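Local structure of probable Rab-related GTPase (Acanthamoeba polyphaga mimivirus, 5XC5) at residues G5-I11 / S79-V85; H23-F27 / A43-V47; A49-L55 / I165-S169. The protein binds GTP with magnesium as a Rab-family small GTPase of mimivirus and may take part in protein transport. The protein carries 1 engineered substitution. One frame throughout, in Å; residues are numbered along the deposited sequence.

Interaction 1. Residues G5-I11 / S79-V85; sequences GYKIILI and SLGCLVV
Y6 meets L80 at the start of the pairing, where the leucine methyl CD1 approaches ring atom CD2 at 3.8 Å, obliquely to the ring. The next carbonyl, K7 O, is gripped twice: it accepts from L80 N (2.9 Å), tilted 15° from the carbonyl plane, and from G81 N (3.1 Å), which lies in that plane. The extended K7 side chain runs past S79, bringing CE within 3.6 Å of S79 OG; its ammonium goes on to the carbonyls of T77 and Y75, while S79 OG is held by Y76 O. I8 lays its methyl CD1 3.9 Å from G81 CA, directly against the glycine backbone.

From here the pairing is regular parallel sheet, the strand axes differing by 14° in direction. These are adjacent strands of the Ras-type G domain: the backbone N or O of K7, I9 and I11 bonds to 79-85, that of Y6, I8 and L10 to strand 54-61 across the other edge. I9 N donates to G81 O, and I9 O accepts from L83 N, with CG1 against C82 SG. L10 lies alongside L83, both side chains pointing the same way, CG to CD1 3.8 Å. In I11, chi1 of 66° tucks CG1 between N and C, and CD1 reaches C82 SG at 3.6 Å. I11 O then accepts from V85 N at 2.9 Å, and V85 packs on V16 of the probable GTP-binding loop.

Interaction 2. Residues H23-F27 / A43-V47; sequences HQFLF and ASKQV
This is a helix-on-strand contact near the surface, in which the last turn of helix 18-26 lies against 41-48, the outermost strand on this side of the sheet. Three residues of the strand, A43, K45 and V47, direct their CB atoms at the helix; S44 and Q46, between them, point away. F25 and L26 receive them.

K45 carries most of the contact. Its side chain starts with CG anti to the backbone N (chi1 -167°), and the extended chain that results spans the face of the F25 ring, CD and NZ both lying over it. CD comes to 3.7 Å from F25 CE2 in a CH-pi contact, and NZ stands 4.8 Å from the ring centroid, only 10° off the normal, which meets the geometry of a cation-pi interaction. The same NZ donates to F25 O at 2.9 Å, nearly along the C=O axis. One lysine therefore covers both the ring and the carbonyl of a single residue, and its charge sits at the carbonyl end of the helix, where the partial negative charge of the helix end would probably stabilise it.

Apolar contacts flank the lysine. L26 CD1 rests 3.7 Å from A43 CB, and V47 CG1 comes within 4.1 Å of F25 CZ. F25 also stacks with F161 of helix 154-169 and touches L57 and I59 of strand 54-61, so the ring reaches the core between the sheet and that helix.

Such packing of the helix that follows the P-loop against the strand that starts in the probable effector region is part of the Ras-like G-domain fold.

Interaction 3. Residues A49-L55 / I165-S169; sequences AKNGKTL and IDKMS
S169 OG, near the end of helix 154-169, is held by two partners, one within its own helix and one a water that leads across to N51. It donates to D166 O at 2.7 Å, one turn back, and accepts from the water at 2.8 Å; that water in turn accepts from N51 N at 3.0 Å. A water bridge thus connects the helix end to the backbone of the turn 49-52. The placement follows from chi1 of 79°, which sets OG between the backbone N and the carbonyl carbon of S169.

The turn is well defined. A49 to G52 form a type I beta turn, with G52 N bonded to A49 O, and G52 has a positive phi of 88°, backbone geometry that suits its lack of a side chain. N51 OD1 accepts from K53 N at 3.1 Å, an Asx turn, although the donor lies 38° out of the carbonyl plane. ND2 of the same amide lies 3.6 Å from S169 CB. K53 brings NZ to 2.7 Å from S169 O, and a second water donates to M168 O and accepts a weak bond from K53 NZ.

An apolar layer joins A49 and L55 to the helix. A49 CB sits against I165 CG2 at 3.8 Å and also touches S169 CB. L55 lays CD2 against this last stretch of helix, 3.8 Å from M168 CB and near S169 N and I165 O.

Far from the nucleotide, the arrangement is a beta hairpin, joining strands 41-48 and 54-61, laid against the C-terminal helix, as in the Ras-like G-domain fold.

The three contacts share one six-stranded sheet, their centres 13 to 15 Å apart. Along the chain, interaction 2 falls wholly within the span bridged by interaction 1; interaction 3 comes after interaction 2 and alternates with interaction 1. Interactions 1 and 3 touch through M168, which packs on Y6, I8 and G81. Interactions 2 and 3 meet where V47 O probably accepts a hydrogen bond from L55 N, and where V47 packs on I165. Interactions 1 and 2 have nearest atoms about 7 Å apart and are linked by the P-loop, between strand 6-12 and helix 18-26. Interaction 3 lies away from the nucleotide, while helix 18-26 follows directly from the loop that binds it.

Interaction 1. Residues G5-I11 / S79-V85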
loop_
_atom_site.group_PDB
_atom_site.type_symbol
_atom_site.label_atom_id
_atom_site.label_comp_id
_atom_site.label_asym_id
_atom_site.label_seq_id
_atom_site.Cartn_x
_atom_site.Cartn_y
_atom_site.Cartn_z
ATOM N N GLY A 5 -12.466 -12.078 8.166
ATOM C CA GLY A 5 -11.328 -11.587 7.402
ATOM C C GLY A 5 -10.761 -10.266 7.893
ATOM O O GLY A 5 -11.255 -9.668 8.848
ATOM N N TYR A 6 -9.717 -9.790 7.220
ATOM C CA TYR A 6 -9.011 -8.580 7.618
ATOM C C TYR A 6 -9.010 -7.606 6.451
ATOM O O TYR A 6 -8.400 -7.881 5.415
ATOM C CB TYR A 6 -7.571 -8.920 8.013
ATOM C CG TYR A 6 -7.472 -9.773 9.255
ATOM C CD1 TYR A 6 -7.700 -11.141 9.206
ATOM C CD2 TYR A 6 -7.169 -9.199 10.479
ATOM C CE1 TYR A 6 -7.628 -11.921 10.357
ATOM C CE2 TYR A 6 -7.083 -9.974 11.633
ATOM C CZ TYR A 6 -7.316 -11.329 11.558
ATOM O OH TYR A 6 -7.235 -12.095 12.710
ATOM N N LYS A 7 -9.675 -6.462 6.624
ATOM C CA LYS A 7 -9.789 -5.487 5.544
ATOM C C LYS A 7 -8.490 -4.702 5.391
ATOM O O LYS A 7 -8.055 -4.014 6.317
ATOM C CB LYS A 7 -10.968 -4.543 5.771
ATOM C CG LYS A 7 -11.055 -3.434 4.713
ATOM C CD LYS A 7 -12.349 -2.638 4.797
ATOM C CE LYS A 7 -12.342 -1.505 3.774
ATOM N NZ LYS A 7 -13.643 -0.762 3.736
ATOM N N ILE A 8 -7.878 -4.820 4.219
ATOM C CA ILE A 8 -6.658 -4.109 3.857
ATOM C C ILE A 8 -6.985 -3.247 2.649
ATOM O O ILE A 8 -7.547 -3.746 1.667
ATOM C CB ILE A 8 -5.524 -5.086 3.478
ATOM C CG1 ILE A 8 -5.407 -6.246 4.472
ATOM C CG2 ILE A 8 -4.192 -4.335 3.270
ATOM C CD1 ILE A 8 -5.048 -5.833 5.863
ATOM N N ILE A 9 -6.622 -1.965 2.701
ATOM C CA ILE A 9 -6.772 -1.095 1.535
ATOM C C ILE A 9 -5.406 -0.609 1.065
ATOM O O ILE A 9 -4.485 -0.407 1.866
ATOM C CB ILE A 9 -7.718 0.103 1.773
ATOM C CG1 ILE A 9 -7.151 1.054 2.831
ATOM C CG2 ILE A 9 -9.131 -0.370 2.102
ATOM C CD1 ILE A 9 -7.973 2.317 3.004
ATOM N N LEU A 10 -5.287 -0.400 -0.245
ATOM C CA LEU A 10 -4.134 0.268 -0.838
ATOM C C LEU A 10 -4.590 1.634 -1.312
ATOM O O LEU A 10 -5.548 1.736 -2.092
ATOM C CB LEU A 10 -3.562 -0.504 -2.028
ATOM C CG LEU A 10 -2.887 -1.820 -1.680
ATOM C CD1 LEU A 10 -3.907 -2.933 -1.688
ATOM C CD2 LEU A 10 -1.724 -2.096 -2.652
ATOM N N ILE A 11 -3.911 2.678 -0.832
ATOM C CA ILE A 11 -4.177 4.051 -1.238
ATOM C C ILE A 11 -2.858 4.715 -1.613
ATOM O O ILE A 11 -1.779 4.262 -1.224
ATOM C CB ILE A 11 -4.917 4.863 -0.155
ATOM C CG1 ILE A 11 -4.029 5.054 1.073
ATOM C CG2 ILE A 11 -6.215 4.165 0.256
ATOM C CD1 ILE A 11 -4.720 5.796 2.242
ATOM N N SER A 79 -11.246 -0.234 7.854
ATOM C CA SER A 79 -9.976 -0.810 7.438
ATOM C C SER A 79 -9.177 -1.204 8.669
ATOM O O SER A 79 -9.094 -0.440 9.636
ATOM C CB SER A 79 -9.190 0.213 6.628
ATOM O OG SER A 79 -9.836 0.472 5.399
ATOM N N LEU A 80 -8.591 -2.400 8.643
ATOM C CA LEU A 80 -7.676 -2.825 9.692
ATOM C C LEU A 80 -6.215 -2.587 9.336
ATOM O O LEU A 80 -5.409 -2.295 10.221
ATOM C CB LEU A 80 -7.892 -4.310 10.016
ATOM C CG LEU A 80 -9.309 -4.648 10.498
ATOM C CD1 LEU A 80 -9.434 -6.132 10.848
ATOM C CD2 LEU A 80 -9.702 -3.784 11.680
ATOM N N GLY A 81 -5.863 -2.685 8.062
ATOM C CA GLY A 81 -4.520 -2.371 7.620
ATOM C C GLY A 81 -4.591 -1.512 6.373
ATOM O O GLY A 81 -5.555 -1.565 5.611
ATOM N N CYS A 82 -3.554 -0.716 6.177
ATOM C CA CYS A 82 -3.499 0.146 5.005
ATOM C C CYS A 82 -2.077 0.189 4.480
ATOM O O CYS A 82 -1.133 0.422 5.245
ATOM C CB CYS A 82 -3.969 1.568 5.352
ATOM S SG CYS A 82 -3.850 2.763 3.992
ATOM N N LEU A 83 -1.938 -0.010 3.172
ATOM C CA LEU A 83 -0.698 0.246 2.459
ATOM C C LEU A 83 -0.840 1.600 1.776
ATOM O O LEU A 83 -1.764 1.795 0.976
ATOM C CB LEU A 83 -0.489 -0.847 1.412
ATOM C CG LEU A 83 -0.346 -2.286 1.942
ATOM C CD1 LEU A 83 -0.364 -3.276 0.801
ATOM C CD2 LEU A 83 0.944 -2.453 2.722
ATOM N N VAL A 84 0.055 2.538 2.097
ATOM C CA VAL A 84 0.080 3.842 1.437
ATOM C C VAL A 84 1.296 3.865 0.521
ATOM O O VAL A 84 2.436 3.906 0.992
ATOM C CB VAL A 84 0.129 4.998 2.443
ATOM C CG1 VAL A 84 -0.002 6.335 1.711
ATOM C CG2 VAL A 84 -0.990 4.855 3.466
ATOM N N VAL A 85 1.056 3.842 -0.790
ATOM C CA VAL A 85 2.107 3.631 -1.778
ATOM C C VAL A 85 2.499 4.957 -2.413
ATOM O O VAL A 85 1.643 5.808 -2.683
ATOM C CB VAL A 85 1.625 2.617 -2.833
ATOM C CG1 VAL A 85 2.753 2.242 -3.776
ATOM C CG2 VAL A 85 1.054 1.372 -2.149
#

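Interaction 2. Residues H23-F27 / A43-V47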
loop_
_atom_site.group_PDB
_atom_site.type_symbol
_atom_site.label_atom_id
_atom_site.label_comp_id
_atom_site.label_asym_id
_atom_site.label_seq_id
_atom_site.Cartn_x
_atom_site.Cartn_y
_atom_site.Cartn_z
ATOM N N HIS A 23 -1.576 -7.180 -7.929
ATOM C CA HIS A 23 -1.573 -8.278 -8.894
ATOM C C HIS A 23 -0.388 -9.201 -8.653
ATOM O O HIS A 23 -0.512 -10.425 -8.764
ATOM C CB HIS A 23 -1.516 -7.734 -10.325
ATOM C CG HIS A 23 -2.776 -7.060 -10.791
ATOM N ND1 HIS A 23 -3.702 -6.510 -9.931
ATOM C CD2 HIS A 23 -3.256 -6.853 -12.040
ATOM C CE1 HIS A 23 -4.696 -5.987 -10.629
ATOM N NE2 HIS A 23 -4.451 -6.187 -11.912
ATOM N N GLN A 24 0.770 -8.630 -8.317
ATOM C CA GLN A 24 1.936 -9.454 -8.032
ATOM C C GLN A 24 1.705 -10.319 -6.799
ATOM O O GLN A 24 2.043 -11.506 -6.789
ATOM C CB GLN A 24 3.155 -8.549 -7.857
ATOM C CG GLN A 24 4.475 -9.280 -7.648
ATOM C CD GLN A 24 4.939 -10.015 -8.893
ATOM O OE1 GLN A 24 4.727 -11.213 -9.026
ATOM N NE2 GLN A 24 5.581 -9.293 -9.811
ATOM N N PHE A 25 1.108 -9.746 -5.750
ATOM C CA PHE A 25 0.788 -10.521 -4.555
ATOM C C PHE A 25 -0.174 -11.661 -4.873
ATOM O O PHE A 25 -0.053 -12.761 -4.321
ATOM C CB PHE A 25 0.204 -9.602 -3.477
ATOM C CG PHE A 25 -0.246 -10.323 -2.233
ATOM C CD1 PHE A 25 0.669 -10.965 -1.413
ATOM C CD2 PHE A 25 -1.585 -10.343 -1.884
ATOM C CE1 PHE A 25 0.251 -11.628 -0.260
ATOM C CE2 PHE A 25 -2.012 -10.995 -0.743
ATOM C CZ PHE A 25 -1.088 -11.640 0.071
ATOM N N LEU A 26 -1.140 -11.415 -5.759
ATOM C CA LEU A 26 -2.125 -12.437 -6.100
ATOM C C LEU A 26 -1.596 -13.466 -7.096
ATOM O O LEU A 26 -1.982 -14.640 -7.019
ATOM C CB LEU A 26 -3.379 -11.778 -6.668
ATOM C CG LEU A 26 -4.101 -10.785 -5.770
ATOM C CD1 LEU A 26 -5.126 -10.018 -6.597
ATOM C CD2 LEU A 26 -4.766 -11.485 -4.612
ATOM N N PHE A 27 -0.736 -13.072 -8.039
ATOM C CA PHE A 27 -0.375 -13.949 -9.149
ATOM C C PHE A 27 1.135 -14.066 -9.302
ATOM O O PHE A 27 1.875 -13.097 -9.114
ATOM C CB PHE A 27 -0.987 -13.450 -10.463
ATOM C CG PHE A 27 -2.410 -12.985 -10.326
ATOM C CD1 PHE A 27 -3.387 -13.833 -9.832
ATOM C CD2 PHE A 27 -2.765 -11.687 -10.665
ATOM C CE1 PHE A 27 -4.693 -13.403 -9.691
ATOM C CE2 PHE A 27 -4.076 -11.253 -10.525
ATOM C CZ PHE A 27 -5.037 -12.110 -10.040
ATOM N N ALA A 43 -10.144 -8.223 -3.989
ATOM C CA ALA A 43 -9.635 -9.582 -4.092
ATOM C C ALA A 43 -9.365 -10.085 -2.686
ATOM O O ALA A 43 -9.087 -9.301 -1.776
ATOM C CB ALA A 43 -8.351 -9.641 -4.920
ATOM N N SER A 44 -9.439 -11.401 -2.511
ATOM C CA SER A 44 -9.167 -12.017 -1.223
ATOM C C SER A 44 -8.069 -13.063 -1.367
ATOM O O SER A 44 -7.962 -13.724 -2.401
ATOM C CB SER A 44 -10.422 -12.681 -0.656
ATOM O OG SER A 44 -10.240 -12.979 0.709
ATOM N N LYS A 45 -7.247 -13.200 -0.326
ATOM C CA LYS A 45 -6.252 -14.267 -0.294
ATOM C C LYS A 45 -6.060 -14.739 1.135
ATOM O O LYS A 45 -5.913 -13.928 2.058
ATOM C CB LYS A 45 -4.909 -13.800 -0.870
ATOM C CG LYS A 45 -3.941 -14.951 -1.146
ATOM C CD LYS A 45 -2.675 -14.489 -1.848
ATOM C CE LYS A 45 -1.871 -15.694 -2.313
ATOM N NZ LYS A 45 -0.668 -15.334 -3.105
ATOM N N GLN A 46 -6.047 -16.054 1.319
ATOM C CA GLN A 46 -5.819 -16.651 2.624
ATOM C C GLN A 46 -4.363 -17.063 2.743
ATOM O O GLN A 46 -3.815 -17.705 1.839
ATOM C CB GLN A 46 -6.729 -17.855 2.842
ATOM C CG GLN A 46 -8.132 -17.450 3.233
ATOM C CD GLN A 46 -9.029 -18.628 3.512
ATOM O OE1 GLN A 46 -9.382 -18.898 4.659
ATOM N NE2 GLN A 46 -9.421 -19.327 2.457
ATOM N N VAL A 47 -3.745 -16.682 3.857
ATOM C CA VAL A 47 -2.309 -16.822 4.047
ATOM C C VAL A 47 -2.053 -17.425 5.420
ATOM O O VAL A 47 -2.864 -17.306 6.341
ATOM C CB VAL A 47 -1.588 -15.462 3.914
ATOM C CG1 VAL A 47 -1.714 -14.941 2.497
ATOM C CG2 VAL A 47 -2.170 -14.447 4.895
HETATM O O HOH W 1 0.013 -16.742 -5.100
#

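Interaction 3. Residues A49-L55 / I165-S169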
loop_
_atom_site.group_PDB
_atom_site.type_symbol
_atom_site.label_atom_id
_atom_site.label_comp_id
_atom_site.label_asym_id
_atom_site.label_seq_id
_atom_site.Cartn_x
_atom_site.Cartn_y
_atom_site.Cartn_z
ATOM N N ALA A 49 0.031 -17.113 8.691
ATOM C CA ALA A 49 0.861 -16.168 9.419
ATOM C C ALA A 49 1.903 -16.908 10.256
ATOM O O ALA A 49 1.846 -18.126 10.441
ATOM C CB ALA A 49 0.004 -15.271 10.311
ATOM N N LYS A 50 2.857 -16.142 10.785
ATOM C CA LYS A 50 3.967 -16.748 11.517
ATOM C C LYS A 50 3.503 -17.457 12.782
ATOM O O LYS A 50 4.113 -18.452 13.189
ATOM C CB LYS A 50 5.034 -15.702 11.832
ATOM C CG LYS A 50 6.049 -15.534 10.725
ATOM C CD LYS A 50 7.321 -16.316 11.015
ATOM C CE LYS A 50 8.370 -16.029 9.959
ATOM N NZ LYS A 50 8.333 -14.583 9.577
ATOM N N ASN A 51 2.428 -16.983 13.410
ATOM C CA ASN A 51 1.900 -17.684 14.573
ATOM C C ASN A 51 1.086 -18.920 14.208
ATOM O O ASN A 51 0.467 -19.524 15.093
ATOM C CB ASN A 51 1.088 -16.742 15.470
ATOM C CG ASN A 51 -0.096 -16.122 14.757
ATOM O OD1 ASN A 51 -0.465 -16.525 13.654
ATOM N ND2 ASN A 51 -0.715 -15.144 15.404
ATOM N N GLY A 52 1.063 -19.304 12.933
ATOM C CA GLY A 52 0.370 -20.496 12.502
ATOM C C GLY A 52 -1.092 -20.310 12.150
ATOM O O GLY A 52 -1.697 -21.230 11.586
ATOM N N LYS A 53 -1.683 -19.161 12.462
ATOM C CA LYS A 53 -3.075 -18.940 12.104
ATOM C C LYS A 53 -3.206 -18.633 10.619
ATOM O O LYS A 53 -2.322 -18.024 10.006
ATOM C CB LYS A 53 -3.658 -17.787 12.915
ATOM C CG LYS A 53 -3.648 -18.000 14.423
ATOM C CD LYS A 53 -3.554 -16.662 15.152
ATOM C CE LYS A 53 -4.207 -15.539 14.349
ATOM N NZ LYS A 53 -3.914 -14.193 14.903
ATOM N N THR A 54 -4.320 -19.063 10.042
ATOM C CA THR A 54 -4.675 -18.677 8.691
ATOM C C THR A 54 -5.484 -17.391 8.764
ATOM O O THR A 54 -6.441 -17.292 9.541
ATOM C CB THR A 54 -5.477 -19.789 8.012
ATOM O OG1 THR A 54 -4.623 -20.916 7.789
ATOM C CG2 THR A 54 -6.038 -19.330 6.673
ATOM N N LEU A 55 -5.074 -16.400 7.978
ATOM C CA LEU A 55 -5.728 -15.101 7.921
ATOM C C LEU A 55 -6.246 -14.882 6.511
ATOM O O LEU A 55 -5.529 -15.122 5.533
ATOM C CB LEU A 55 -4.771 -13.955 8.290
ATOM C CG LEU A 55 -4.259 -13.801 9.717
ATOM C CD1 LEU A 55 -3.387 -14.954 10.130
ATOM C CD2 LEU A 55 -3.500 -12.493 9.857
ATOM N N ILE A 165 0.720 -8.881 7.201
ATOM C CA ILE A 165 0.117 -10.099 7.738
ATOM C C ILE A 165 0.506 -10.292 9.201
ATOM O O ILE A 165 -0.346 -10.588 10.052
ATOM C CB ILE A 165 0.504 -11.310 6.869
ATOM C CG1 ILE A 165 -0.177 -11.210 5.502
ATOM C CG2 ILE A 165 0.161 -12.629 7.586
ATOM C CD1 ILE A 165 0.512 -12.011 4.430
ATOM N N ASP A 166 1.798 -10.126 9.514
ATOM C CA ASP A 166 2.247 -10.268 10.899
ATOM C C ASP A 166 1.478 -9.330 11.819
ATOM O O ASP A 166 1.039 -9.731 12.902
ATOM C CB ASP A 166 3.744 -9.973 11.026
ATOM C CG ASP A 166 4.624 -11.001 10.341
ATOM O OD1 ASP A 166 4.109 -12.034 9.876
ATOM O OD2 ASP A 166 5.851 -10.773 10.285
ATOM N N LYS A 167 1.298 -8.075 11.404
ATOM C CA LYS A 167 0.582 -7.122 12.240
ATOM C C LYS A 167 -0.888 -7.500 12.382
ATOM O O LYS A 167 -1.444 -7.427 13.482
ATOM C CB LYS A 167 0.742 -5.707 11.680
ATOM C CG LYS A 167 2.118 -5.112 11.883
ATOM C CD LYS A 167 2.377 -4.789 13.355
ATOM C CE LYS A 167 3.710 -4.100 13.546
ATOM N NZ LYS A 167 4.807 -4.929 13.002
ATOM N N MET A 168 -1.537 -7.917 11.290
ATOM C CA MET A 168 -2.927 -8.356 11.403
ATOM C C MET A 168 -3.069 -9.522 12.368
ATOM O O MET A 168 -4.076 -9.621 13.078
ATOM C CB MET A 168 -3.495 -8.736 10.032
ATOM C CG MET A 168 -3.575 -7.584 9.020
ATOM S SD MET A 168 -4.578 -6.161 9.538
ATOM C CE MET A 168 -3.310 -5.065 10.180
ATOM N N SER A 169 -2.067 -10.401 12.425
ATOM C CA SER A 169 -2.159 -11.573 13.289
ATOM C C SER A 169 -2.103 -11.206 14.765
ATOM O O SER A 169 -2.476 -12.031 15.608
ATOM C CB SER A 169 -1.052 -12.576 12.943
ATOM O OG SER A 169 0.197 -12.197 13.494
HETATM O O HOH W 2 2.277 -14.022 13.217
HETATM O O HOH W 3 -5.658 -11.456 14.435
#